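Long-range contacts in putative glutathionylspermidine synthase (Methylobacillus flagellatus, PDB 3N6X), which probably acts as an ATP-dependent ligase of the circularly permuted ATP-grasp type, with a putative role in making glutathionylspermidine: residues 45-49 with 71-75; 88-92 with 438-442; 110-116 with 329-334; 364-370 with 402-408. One frame throughout, in Å; residues are numbered along the deposited sequence. Where two conformers were deposited one is given.

The four contacts lie in separate parts of one chain; none touches another. Contacts 2, 3 and 4 belong to the circularly permuted ATP-grasp part of the chain. Contacts 3 and 4 are nested in the chain loop closed by contact 2. Contacts 2 and 3 come nearest, about 6 Å between nearest atoms; helix 81-105, which carries residues 88-92, is followed by helix 110-113 of contact 3. Contacts 1 and 3 are farthest apart, about 48 Å between centres, on opposite sides of the chain's centre. Contact 4 lies about 27 Å from contact 3, centre to centre. Glycerols, probably from crystallisation, lie near contacts 2, 3 and 4. Residues 372-376, just beyond 364-370, are not modelled.

Contact 1: residues 45-49 with 71-75; sequences EAELL and PFDVV
Glu45 reaches from helix 42-53 to Val74 in the loop before strand 77-79, joining an N-terminal helix to the approach of the large mixed sheet. The polar part centres on one carboxylate. Val74 N donates to Glu45 OE2 over 3.1 Å, with an angle of 163° at the hydrogen. Glu45 has CG anti to its own N (chi1 177°) and an extended chain, which carries the acid across to the loop. A second acid stands near: Glu45 OE2 lies 3.2 Å from Asp73 OD1, with the two carboxylate planes 72° apart. Both are acceptors, so this pair is no bond. A water lies between the acids, 2.6 Å from Glu45 OE1 and 2.7 Å from Asp73 OD1. Asp73 also pairs with Lys467 and accepts from Leu417 N, which would probably ease the crowding of negative charge. An alanine here in place of Glu45 would probably leave Val74 N without this acceptor and the water without one partner. The apolar part is looser. Leu49 and Val74 lie alongside, pointing opposite ways, with Leu49 CD2 and Val74 CG1 at 4.2 Å. The other branch, Leu49 CD1, stands 4.2 Å from Phe72 O.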
loop_
_atom_site.group_PDB
_atom_site.type_symbol
_atom_site.label_atom_id
_atom_site.label_comp_id
_atom_site.label_asym_id
_atom_site.label_seq_id
_atom_site.Cartn_x
_atom_site.Cartn_y
_atom_site.Cartn_z
ATOM N N GLU A 45 -10.810 -8.197 -25.848
ATOM C CA GLU A 45 -10.797 -8.425 -24.400
ATOM C C GLU A 45 -12.043 -7.761 -23.762
ATOM O O GLU A 45 -12.696 -8.372 -22.908
ATOM C CB GLU A 45 -9.497 -7.865 -23.776
ATOM C CG GLU A 45 -9.435 -7.990 -22.262
ATOM C CD GLU A 45 -8.497 -7.011 -21.582
ATOM O OE1 GLU A 45 -8.580 -5.797 -21.882
ATOM O OE2 GLU A 45 -7.711 -7.453 -20.713
ATOM N N ALA A 46 -12.380 -6.522 -24.213
ATOM C CA ALA A 46 -13.553 -5.771 -23.740
ATOM C C ALA A 46 -14.858 -6.478 -24.148
ATOM O O ALA A 46 -15.842 -6.443 -23.400
ATOM C CB ALA A 46 -13.528 -4.359 -24.298
ATOM N N GLU A 47 -14.852 -7.133 -25.332
ATOM C CA GLU A 47 -15.988 -7.895 -25.832
ATOM C C GLU A 47 -16.178 -9.164 -24.992
ATOM O O GLU A 47 -17.307 -9.461 -24.583
ATOM C CB GLU A 47 -15.790 -8.245 -27.314
ATOM C CG GLU A 47 -16.193 -7.120 -28.258
ATOM C CD GLU A 47 -15.756 -7.291 -29.703
ATOM O OE1 GLU A 47 -15.716 -8.447 -30.187
ATOM O OE2 GLU A 47 -15.492 -6.261 -30.365
ATOM N N LEU A 48 -15.054 -9.880 -24.684
ATOM C CA LEU A 48 -15.046 -11.088 -23.845
ATOM C C LEU A 48 -15.588 -10.762 -22.437
ATOM O O LEU A 48 -16.454 -11.479 -21.928
ATOM C CB LEU A 48 -13.605 -11.664 -23.748
ATOM C CG LEU A 48 -13.453 -13.049 -23.063
ATOM C CD1 LEU A 48 -12.247 -13.797 -23.612
ATOM C CD2 LEU A 48 -13.321 -12.912 -21.540
ATOM N N LEU A 49 -15.079 -9.675 -21.824
ATOM C CA LEU A 49 -15.486 -9.251 -20.485
ATOM C C LEU A 49 -16.957 -8.857 -20.408
ATOM O O LEU A 49 -17.608 -9.127 -19.400
ATOM C CB LEU A 49 -14.577 -8.128 -19.965
ATOM C CG LEU A 49 -13.185 -8.587 -19.514
ATOM C CD1 LEU A 49 -12.169 -7.467 -19.643
ATOM C CD2 LEU A 49 -13.217 -9.123 -18.095
ATOM N N PRO A 71 -10.468 0.058 -14.839
ATOM C CA PRO A 71 -10.296 -1.018 -15.834
ATOM C C PRO A 71 -9.483 -2.206 -15.311
ATOM O O PRO A 71 -8.592 -2.039 -14.484
ATOM C CB PRO A 71 -9.589 -0.322 -17.004
ATOM C CG PRO A 71 -9.817 1.129 -16.796
ATOM C CD PRO A 71 -9.899 1.334 -15.322
ATOM N N PHE A 72 -9.811 -3.405 -15.791
ATOM C CA PHE A 72 -9.126 -4.628 -15.413
ATOM C C PHE A 72 -8.506 -5.296 -16.635
ATOM O O PHE A 72 -9.157 -5.395 -17.678
ATOM C CB PHE A 72 -10.093 -5.590 -14.700
ATOM C CG PHE A 72 -9.477 -6.908 -14.291
ATOM C CD1 PHE A 72 -8.591 -6.979 -13.221
ATOM C CD2 PHE A 72 -9.793 -8.082 -14.967
ATOM C CE1 PHE A 72 -8.015 -8.197 -12.850
ATOM C CE2 PHE A 72 -9.225 -9.304 -14.585
ATOM C CZ PHE A 72 -8.346 -9.355 -13.527
ATOM N N ASP A 73 -7.238 -5.713 -16.519
ATOM C CA ASP A 73 -6.534 -6.435 -17.572
ATOM C C ASP A 73 -6.438 -7.911 -17.168
ATOM O O ASP A 73 -6.137 -8.216 -16.007
ATOM C CB ASP A 73 -5.144 -5.845 -17.810
ATOM C CG ASP A 73 -4.436 -6.437 -19.014
ATOM O OD1 ASP A 73 -4.860 -6.141 -20.161
ATOM O OD2 ASP A 73 -3.416 -7.135 -18.819
ATOM N N VAL A 74 -6.722 -8.824 -18.117
ATOM C CA VAL A 74 -6.771 -10.271 -17.847
ATOM C C VAL A 74 -5.416 -10.981 -17.900
ATOM O O VAL A 74 -5.353 -12.186 -17.638
ATOM C CB VAL A 74 -7.876 -11.007 -18.667
ATOM C CG1 VAL A 74 -9.256 -10.397 -18.400
ATOM C CG2 VAL A 74 -7.560 -11.004 -20.163
ATOM N N VAL A 75 -4.333 -10.254 -18.222
ATOM C CA VAL A 75 -2.998 -10.865 -18.219
ATOM C C VAL A 75 -2.414 -10.734 -16.808
ATOM O O VAL A 75 -2.206 -9.611 -16.335
ATOM C CB VAL A 75 -2.052 -10.285 -19.298
ATOM C CG1 VAL A 75 -0.773 -11.119 -19.405
ATOM C CG2 VAL A 75 -2.754 -10.191 -20.653
HETATM O O HOH W 1 -6.442 -4.358 -21.324
#

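Contact 2: residues 88-92 with 438-442; sequences SDGAI and TVSLV
Ile92 lies alongside Val439 and Leu441, which point the other way. The two branches of Ile92 divide the work. CG2 is anti to the backbone N and meets Val439 CG1, 3.8 Å away. CG1 turns to the N side (chi1 -73°) and packs tightly on Leu441, with Ile92 CG1 only 3.4 Å from Leu441 CD1. Beyond it, Ile92 CD1 approaches the backbone at Val439 O, at 3.8 Å. Leu441 does its touching with one methyl. CD1 meets Ile92, Ala91 and Ser88, three residues on one side of the helix. Ala91 CB is 4.3 Å from Leu441 CD1. Ser88 OG comes closer, 3.7 Å from the same Leu441 CD1. Contact across the two segments is thus van der Waals packing. Ser440, between the two apolar residues, points away from the helix. Leu441 O bonds to a glycerol, probably from the crystallisation liquor. The axes of helix 88-92 and strand 439-441 pass 8.7 Å apart, with their directions 138° from each other. Strand 439-441 pairs antiparallel with strand 423-435. Helix 81-105 packs on both strands, with Ala91 on Val433, while Leu441 also touches Trp84 of that helix.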
loop_
_atom_site.group_PDB
_atom_site.type_symbol
_atom_site.label_atom_id
_atom_site.label_comp_id
_atom_site.label_asym_id
_atom_site.label_seq_id
_atom_site.Cartn_x
_atom_site.Cartn_y
_atom_site.Cartn_z
ATOM N N SER A 88 9.298 -10.998 -0.177
ATOM C CA SER A 88 8.626 -11.171 1.099
ATOM C C SER A 88 9.597 -10.945 2.281
ATOM O O SER A 88 9.250 -10.237 3.224
ATOM C CB SER A 88 7.958 -12.546 1.158
ATOM O OG SER A 88 7.531 -12.889 2.465
ATOM N N ASP A 89 10.834 -11.485 2.191
ATOM C CA ASP A 89 11.880 -11.272 3.202
ATOM C C ASP A 89 12.247 -9.799 3.287
ATOM O O ASP A 89 12.376 -9.271 4.386
ATOM C CB ASP A 89 13.136 -12.113 2.884
ATOM C CG ASP A 89 13.000 -13.595 3.206
ATOM O OD1 ASP A 89 12.212 -13.937 4.121
ATOM O OD2 ASP A 89 13.701 -14.407 2.566
ATOM N N GLY A 90 12.347 -9.141 2.126
ATOM C CA GLY A 90 12.647 -7.715 2.025
ATOM C C GLY A 90 11.591 -6.819 2.639
ATOM O O GLY A 90 11.924 -5.870 3.360
ATOM N N ALA A 91 10.299 -7.124 2.372
ATOM C CA ALA A 91 9.165 -6.355 2.915
ATOM C C ALA A 91 9.030 -6.526 4.431
ATOM O O ALA A 91 8.815 -5.539 5.132
ATOM C CB ALA A 91 7.868 -6.753 2.211
ATOM N N ILE A 92 9.221 -7.770 4.947
ATOM C CA ILE A 92 9.152 -8.052 6.395
ATOM C C ILE A 92 10.284 -7.321 7.133
ATOM O O ILE A 92 10.056 -6.741 8.202
ATOM C CB ILE A 92 9.160 -9.590 6.675
ATOM C CG1 ILE A 92 7.814 -10.224 6.279
ATOM C CG2 ILE A 92 9.515 -9.905 8.158
ATOM C CD1 ILE A 92 7.839 -11.767 6.120
ATOM N N THR A 438 3.317 -12.370 14.958
ATOM C CA THR A 438 4.295 -12.664 13.900
ATOM C C THR A 438 4.131 -11.678 12.741
ATOM O O THR A 438 3.075 -11.060 12.593
ATOM C CB THR A 438 4.128 -14.107 13.385
ATOM O OG1 THR A 438 2.746 -14.335 13.077
ATOM C CG2 THR A 438 4.638 -15.147 14.379
ATOM N N VAL A 439 5.171 -11.551 11.911
ATOM C CA VAL A 439 5.140 -10.684 10.747
ATOM C C VAL A 439 5.064 -11.562 9.495
ATOM O O VAL A 439 5.902 -12.446 9.312
ATOM C CB VAL A 439 6.333 -9.698 10.720
ATOM C CG1 VAL A 439 6.176 -8.690 9.595
ATOM C CG2 VAL A 439 6.486 -8.987 12.063
ATOM N N SER A 440 4.010 -11.382 8.689
ATOM C CA SER A 440 3.779 -12.239 7.533
ATOM C C SER A 440 3.121 -11.500 6.393
ATOM O O SER A 440 2.638 -10.379 6.567
ATOM C CB SER A 440 2.929 -13.452 7.929
ATOM O OG SER A 440 1.649 -13.073 8.418
ATOM N N LEU A 441 3.127 -12.128 5.209
ATOM C CA LEU A 441 2.486 -11.630 4.013
ATOM C C LEU A 441 1.644 -12.742 3.462
ATOM O O LEU A 441 2.126 -13.870 3.341
ATOM C CB LEU A 441 3.531 -11.266 2.946
ATOM C CG LEU A 441 4.191 -9.933 3.055
ATOM C CD1 LEU A 441 5.510 -10.057 3.742
ATOM C CD2 LEU A 441 4.424 -9.349 1.695
ATOM N N VAL A 442 0.416 -12.435 3.059
ATOM C CA VAL A 442 -0.405 -13.378 2.309
ATOM C C VAL A 442 0.205 -13.366 0.880
ATOM O O VAL A 442 0.646 -12.308 0.440
ATOM C CB VAL A 442 -1.913 -12.952 2.340
ATOM C CG1 VAL A 442 -2.701 -13.562 1.188
ATOM C CG2 VAL A 442 -2.549 -13.302 3.681
#

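Contact 3: residues 110-116 with 329-334; sequences EIIKAGI and EMIRFY
Ile111 packs over one face of the Phe333 ring and against Tyr334. Its CG1 sits 3.9 Å above the Phe333 plane, offset toward the rim. Ile111 CA makes a CH-pi contact over the same ring, 4.2 Å from the centroid and 28° off the normal. With CG1 anti to the backbone N (chi1 -161°), Ile111 extends CD1 to Tyr334 CE2, at 3.7 Å. The other branch is close to the phenol oxygen, with Ile111 CG2 3.2 Å from Tyr334 OH. Further round the Phe333 ring, Glu110 CB lies at the edge, in the ring plane. Ala114 CB is 3.8 Å from Phe333 CE1, and Ile116 CD1 is 3.5 Å from Phe333 CD1. Ile116 also sets CG2 against Glu329 CB, at 3.6 Å.

Behind these groups, Gly115 has a positive phi of 77° just after helix 110-113, where the chain leaves the helix and brings Ile116 round. Phe333 CD2 lies over a face of the Tyr334 ring, offset toward the rim, so the two neighbouring rings pack on each other. Asp104, near the end of helix 81-105, hydrogen-bonds Tyr334 OH and also accepts from Glu110 N and Ile111 N. On the outer side, Glu329 forms a salt bridge with Arg332, though the hydrogen bond within it is weak; Arg332 also pairs with Glu338.

The direct contact is therefore apolar and aromatic, joining helix 327-335 to helix 110-113 and the turn after it. Its polar tie is indirect: one carboxylate, Asp104, grips both segments and satisfies the Tyr334 hydroxyl, against which Ile111 CB and CG2 lie.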
loop_
_atom_site.group_PDB
_atom_site.type_symbol
_atom_site.label_atom_id
_atom_site.label_comp_id
_atom_site.label_asym_id
_atom_site.label_seq_id
_atom_site.Cartn_x
_atom_site.Cartn_y
_atom_site.Cartn_z
ATOM N N GLU A 110 16.685 6.465 20.701
ATOM C CA GLU A 110 18.075 6.028 20.561
ATOM C C GLU A 110 18.681 6.401 19.201
ATOM O O GLU A 110 19.860 6.759 19.142
ATOM C CB GLU A 110 18.214 4.507 20.808
ATOM C CG GLU A 110 17.950 4.061 22.247
ATOM C CD GLU A 110 18.802 4.662 23.362
ATOM O OE1 GLU A 110 19.884 5.225 23.067
ATOM O OE2 GLU A 110 18.398 4.532 24.541
ATOM N N ILE A 111 17.877 6.303 18.106
ATOM C CA ILE A 111 18.340 6.618 16.748
ATOM C C ILE A 111 18.646 8.121 16.569
ATOM O O ILE A 111 19.459 8.477 15.721
ATOM C CB ILE A 111 17.369 6.063 15.656
ATOM C CG1 ILE A 111 18.081 5.971 14.269
ATOM C CG2 ILE A 111 16.047 6.894 15.593
ATOM C CD1 ILE A 111 17.465 4.985 13.229
ATOM N N ILE A 112 17.966 8.998 17.346
ATOM C CA ILE A 112 18.213 10.447 17.299
ATOM C C ILE A 112 19.493 10.765 18.103
ATOM O O ILE A 112 20.375 11.463 17.598
ATOM C CB ILE A 112 16.981 11.279 17.773
ATOM C CG1 ILE A 112 15.731 10.993 16.871
ATOM C CG2 ILE A 112 17.318 12.784 17.783
ATOM C CD1 ILE A 112 14.368 11.632 17.371
ATOM N N LYS A 113 19.627 10.161 19.312
ATOM C CA LYS A 113 20.805 10.324 20.168
ATOM C C LYS A 113 22.077 9.808 19.480
ATOM O O LYS A 113 23.158 10.339 19.738
ATOM C CB LYS A 113 20.604 9.619 21.527
ATOM C CG LYS A 113 19.438 10.188 22.330
ATOM C CD LYS A 113 19.115 9.344 23.557
ATOM C CE LYS A 113 18.100 10.030 24.443
ATOM N NZ LYS A 113 17.619 9.133 25.528
ATOM N N ALA A 114 21.945 8.769 18.603
ATOM C CA ALA A 114 23.071 8.209 17.847
ATOM C C ALA A 114 23.434 9.079 16.609
ATOM O O ALA A 114 24.397 8.767 15.896
ATOM C CB ALA A 114 22.773 6.774 17.424
ATOM N N GLY A 115 22.665 10.148 16.384
ATOM C CA GLY A 115 22.886 11.091 15.288
ATOM C C GLY A 115 22.449 10.613 13.911
ATOM O O GLY A 115 22.589 11.354 12.929
ATOM N N ILE A 116 21.880 9.389 13.826
ATOM C CA ILE A 116 21.449 8.786 12.553
ATOM C C ILE A 116 20.211 9.472 11.948
ATOM O O ILE A 116 20.198 9.784 10.750
ATOM C CB ILE A 116 21.332 7.243 12.671
ATOM C CG1 ILE A 116 22.732 6.620 12.837
ATOM C CG2 ILE A 116 20.602 6.643 11.459
ATOM C CD1 ILE A 116 22.798 5.527 13.780
ATOM N N GLU A 329 18.754 3.270 6.852
ATOM C CA GLU A 329 19.525 3.457 8.090
ATOM C C GLU A 329 18.818 2.847 9.300
ATOM O O GLU A 329 19.497 2.405 10.234
ATOM C CB GLU A 329 19.843 4.946 8.341
ATOM C CG GLU A 329 20.950 5.519 7.467
ATOM C CD GLU A 329 22.220 4.693 7.362
ATOM O OE1 GLU A 329 22.686 4.171 8.399
ATOM O OE2 GLU A 329 22.743 4.563 6.234
HETATM N N MSE A 330 17.444 2.821 9.297
HETATM C CA MSE A 330 16.683 2.155 10.373
HETATM C C MSE A 330 16.979 0.654 10.355
HETATM O O MSE A 330 17.121 0.050 11.406
HETATM C CB MSE A 330 15.185 2.354 10.193
HETATM C CG MSE A 330 14.718 3.792 10.308
HETATM SE SE MSE A 330 12.813 3.866 9.779
HETATM C CE MSE A 330 12.675 5.743 9.569
ATOM N N ILE A 331 17.007 0.044 9.152
ATOM C CA ILE A 331 17.291 -1.390 9.006
ATOM C C ILE A 331 18.686 -1.721 9.597
ATOM O O ILE A 331 18.786 -2.591 10.451
ATOM C CB ILE A 331 17.121 -1.877 7.529
ATOM C CG1 ILE A 331 15.647 -1.774 7.070
ATOM C CG2 ILE A 331 17.661 -3.314 7.350
ATOM C CD1 ILE A 331 15.459 -1.618 5.542
ATOM N N ARG A 332 19.715 -0.942 9.234
ATOM C CA ARG A 332 21.080 -1.100 9.775
ATOM C C ARG A 332 21.115 -0.879 11.278
ATOM O O ARG A 332 21.673 -1.701 11.988
ATOM C CB ARG A 332 22.061 -0.142 9.074
ATOM C CG ARG A 332 22.134 -0.352 7.580
ATOM C CD ARG A 332 23.155 0.529 6.924
ATOM N NE ARG A 332 23.414 0.081 5.560
ATOM C CZ ARG A 332 22.996 0.713 4.472
ATOM N NH1 ARG A 332 22.372 1.881 4.572
ATOM N NH2 ARG A 332 23.233 0.207 3.275
ATOM N N PHE A 333 20.464 0.199 11.775
ATOM C CA PHE A 333 20.469 0.527 13.207
ATOM C C PHE A 333 19.703 -0.497 14.082
ATOM O O PHE A 333 20.244 -0.968 15.077
ATOM C CB PHE A 333 19.953 1.968 13.444
ATOM C CG PHE A 333 20.035 2.446 14.883
ATOM C CD1 PHE A 333 21.244 2.892 15.422
ATOM C CD2 PHE A 333 18.901 2.463 15.696
ATOM C CE1 PHE A 333 21.318 3.340 16.750
ATOM C CE2 PHE A 333 18.978 2.910 17.019
ATOM C CZ PHE A 333 20.189 3.343 17.538
ATOM N N TYR A 334 18.453 -0.818 13.731
ATOM C CA TYR A 334 17.631 -1.702 14.562
ATOM C C TYR A 334 17.892 -3.153 14.375
ATOM O O TYR A 334 17.727 -3.926 15.325
ATOM C CB TYR A 334 16.125 -1.410 14.370
ATOM C CG TYR A 334 15.755 0.001 14.773
ATOM C CD1 TYR A 334 15.828 0.410 16.103
ATOM C CD2 TYR A 334 15.362 0.937 13.823
ATOM C CE1 TYR A 334 15.500 1.713 16.476
ATOM C CE2 TYR A 334 15.086 2.252 14.176
ATOM C CZ TYR A 334 15.151 2.637 15.504
ATOM O OH TYR A 334 14.834 3.921 15.844
#

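Contact 4: residues 364-370 with 402-408; sequences ELVVKEV and NYIAQPT
Strands 365-369 and 403-407 run antiparallel from Leu365-Pro407 to Glu369-Tyr403, their axes 4.6 Å apart at an angle of 155°. They are the two inner strands of a four-stranded antiparallel sheet backed by helices 352-360 and 386-398, consistent with an ATP-grasp subdomain. Val366 and Gln406 form a hydrogen-bonded pair, as do Lys368 and Ile404; Val370 N adds a bond to Asn402 O. On the helix-covered face, Val367 sets CG2 on Ala405 CB and CG1 on Tyr403 CD2, both at 3.9 Å. Glu369 lies alongside Tyr403, pointing the same way. On the other face, Lys368 is extended beyond CG and crosses Ile404, with Lys368 CD 3.9 Å from Ile404 CD1. Its NZ donates to Gln406 OE1 at 2.9 Å, from 36° above the amide plane. Gln406 NE2 bonds Thr346 OG1, so both ends of the amide are held. A leucine in place of Lys368 would probably leave Gln406 OE1 without this donor and the amide held from the Thr346 side alone. At the far end, Val366 CG2 touches Thr408 OG1 at 3.2 Å, a hydroxyl that also bonds weakly to Glu364 O. A water there donates to Glu364 O at 2.6 Å and accepts from Thr408 N.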
loop_
_atom_site.group_PDB
_atom_site.type_symbol
_atom_site.label_atom_id
_atom_site.label_comp_id
_atom_site.label_asym_id
_atom_site.label_seq_id
_atom_site.Cartn_x
_atom_site.Cartn_y
_atom_site.Cartn_z
ATOM N N GLU A 364 15.231 15.367 -16.687
ATOM C CA GLU A 364 15.804 14.042 -16.421
ATOM C C GLU A 364 15.100 13.346 -15.257
ATOM O O GLU A 364 15.399 12.182 -14.962
ATOM C CB GLU A 364 17.301 14.169 -16.099
ATOM C CG GLU A 364 18.157 14.622 -17.264
ATOM C CD GLU A 364 19.491 15.202 -16.838
ATOM O OE1 GLU A 364 20.342 14.432 -16.334
ATOM O OE2 GLU A 364 19.677 16.433 -16.982
ATOM N N LEU A 365 14.181 14.053 -14.587
ATOM C CA LEU A 365 13.555 13.564 -13.363
ATOM C C LEU A 365 12.064 13.398 -13.462
ATOM O O LEU A 365 11.441 13.850 -14.429
ATOM C CB LEU A 365 13.890 14.513 -12.183
ATOM C CG LEU A 365 15.366 14.786 -11.921
ATOM C CD1 LEU A 365 15.535 15.986 -11.021
ATOM C CD2 LEU A 365 16.060 13.568 -11.329
ATOM N N VAL A 366 11.476 12.769 -12.422
ATOM C CA VAL A 366 10.041 12.587 -12.256
ATOM C C VAL A 366 9.646 13.381 -11.027
ATOM O O VAL A 366 10.183 13.141 -9.944
ATOM C CB VAL A 366 9.658 11.080 -12.106
ATOM C CG1 VAL A 366 8.193 10.923 -11.698
ATOM C CG2 VAL A 366 9.946 10.313 -13.389
ATOM N N VAL A 367 8.746 14.346 -11.186
ATOM C CA VAL A 367 8.322 15.184 -10.062
ATOM C C VAL A 367 6.889 14.882 -9.719
ATOM O O VAL A 367 6.071 14.741 -10.616
ATOM C CB VAL A 367 8.567 16.702 -10.329
ATOM C CG1 VAL A 367 8.332 17.525 -9.070
ATOM C CG2 VAL A 367 9.970 16.940 -10.877
ATOM N N LYS A 368 6.591 14.705 -8.423
ATOM C CA LYS A 368 5.246 14.365 -7.963
ATOM C C LYS A 368 4.852 15.270 -6.829
ATOM O O LYS A 368 5.699 15.619 -6.010
ATOM C CB LYS A 368 5.189 12.906 -7.443
ATOM C CG LYS A 368 5.885 11.849 -8.284
ATOM C CD LYS A 368 6.134 10.604 -7.432
ATOM C CE LYS A 368 6.704 9.465 -8.226
ATOM N NZ LYS A 368 7.023 8.305 -7.356
ATOM N N GLU A 369 3.547 15.559 -6.698
ATOM C CA GLU A 369 3.072 16.306 -5.542
ATOM C C GLU A 369 2.799 15.373 -4.371
ATOM O O GLU A 369 2.477 14.205 -4.578
ATOM C CB GLU A 369 1.860 17.210 -5.857
ATOM C CG GLU A 369 0.978 16.750 -6.999
ATOM C CD GLU A 369 -0.177 17.685 -7.309
ATOM O OE1 GLU A 369 0.081 18.877 -7.597
ATOM O OE2 GLU A 369 -1.337 17.212 -7.311
ATOM N N VAL A 370 3.004 15.862 -3.147
ATOM C CA VAL A 370 2.830 15.071 -1.935
ATOM C C VAL A 370 1.330 14.832 -1.651
ATOM O O VAL A 370 0.861 13.702 -1.792
ATOM C CB VAL A 370 3.586 15.709 -0.735
ATOM C CG1 VAL A 370 3.268 14.984 0.574
ATOM C CG2 VAL A 370 5.094 15.729 -0.988
ATOM N N ASN A 402 5.420 21.152 -1.537
ATOM C CA ASN A 402 4.410 20.145 -1.889
ATOM C C ASN A 402 4.929 19.168 -2.960
ATOM O O ASN A 402 4.152 18.395 -3.514
ATOM C CB ASN A 402 3.087 20.824 -2.345
ATOM C CG ASN A 402 1.917 19.859 -2.520
ATOM O OD1 ASN A 402 1.590 19.056 -1.632
ATOM N ND2 ASN A 402 1.289 19.897 -3.689
ATOM N N TYR A 403 6.246 19.179 -3.237
ATOM C CA TYR A 403 6.795 18.297 -4.260
ATOM C C TYR A 403 7.978 17.465 -3.806
ATOM O O TYR A 403 8.702 17.833 -2.870
ATOM C CB TYR A 403 7.169 19.088 -5.526
ATOM C CG TYR A 403 5.980 19.712 -6.218
ATOM C CD1 TYR A 403 5.535 20.988 -5.872
ATOM C CD2 TYR A 403 5.294 19.031 -7.221
ATOM C CE1 TYR A 403 4.424 21.559 -6.488
ATOM C CE2 TYR A 403 4.181 19.593 -7.846
ATOM C CZ TYR A 403 3.748 20.857 -7.475
ATOM O OH TYR A 403 2.661 21.418 -8.096
ATOM N N ILE A 404 8.154 16.321 -4.464
ATOM C CA ILE A 404 9.300 15.447 -4.324
ATOM C C ILE A 404 9.696 15.077 -5.727
ATOM O O ILE A 404 8.876 15.201 -6.641
ATOM C CB ILE A 404 9.046 14.183 -3.430
ATOM C CG1 ILE A 404 7.890 13.318 -3.952
ATOM C CG2 ILE A 404 8.879 14.540 -1.962
ATOM C CD1 ILE A 404 8.353 12.025 -4.555
ATOM N N ALA A 405 10.939 14.664 -5.927
ATOM C CA ALA A 405 11.392 14.251 -7.255
ATOM C C ALA A 405 12.283 13.039 -7.155
ATOM O O ALA A 405 12.967 12.863 -6.156
ATOM C CB ALA A 405 12.122 15.395 -7.960
ATOM N N GLN A 406 12.239 12.178 -8.165
ATOM C CA GLN A 406 13.054 10.972 -8.205
ATOM C C GLN A 406 13.635 10.822 -9.603
ATOM O O GLN A 406 13.048 11.327 -10.563
ATOM C CB GLN A 406 12.194 9.737 -7.860
ATOM C CG GLN A 406 11.762 9.658 -6.389
ATOM C CD GLN A 406 10.662 8.651 -6.162
ATOM O OE1 GLN A 406 9.884 8.326 -7.065
ATOM N NE2 GLN A 406 10.529 8.185 -4.926
ATOM N N PRO A 407 14.768 10.109 -9.770
ATOM C CA PRO A 407 15.256 9.855 -11.132
ATOM C C PRO A 407 14.255 8.987 -11.901
ATOM O O PRO A 407 13.528 8.211 -11.280
ATOM C CB PRO A 407 16.577 9.122 -10.901
ATOM C CG PRO A 407 16.425 8.480 -9.566
ATOM C CD PRO A 407 15.587 9.409 -8.757
ATOM N N THR A 408 14.160 9.165 -13.235
ATOM C CA THR A 408 13.239 8.360 -14.057
ATOM C C THR A 408 13.767 6.931 -14.133
ATOM O O THR A 408 14.865 6.702 -14.647
ATOM C CB THR A 408 12.999 9.015 -15.442
ATOM O OG1 THR A 408 12.545 10.360 -15.245
ATOM C CG2 THR A 408 11.973 8.246 -16.287
HETATM O O HOH W 2 16.993 10.358 -14.020
#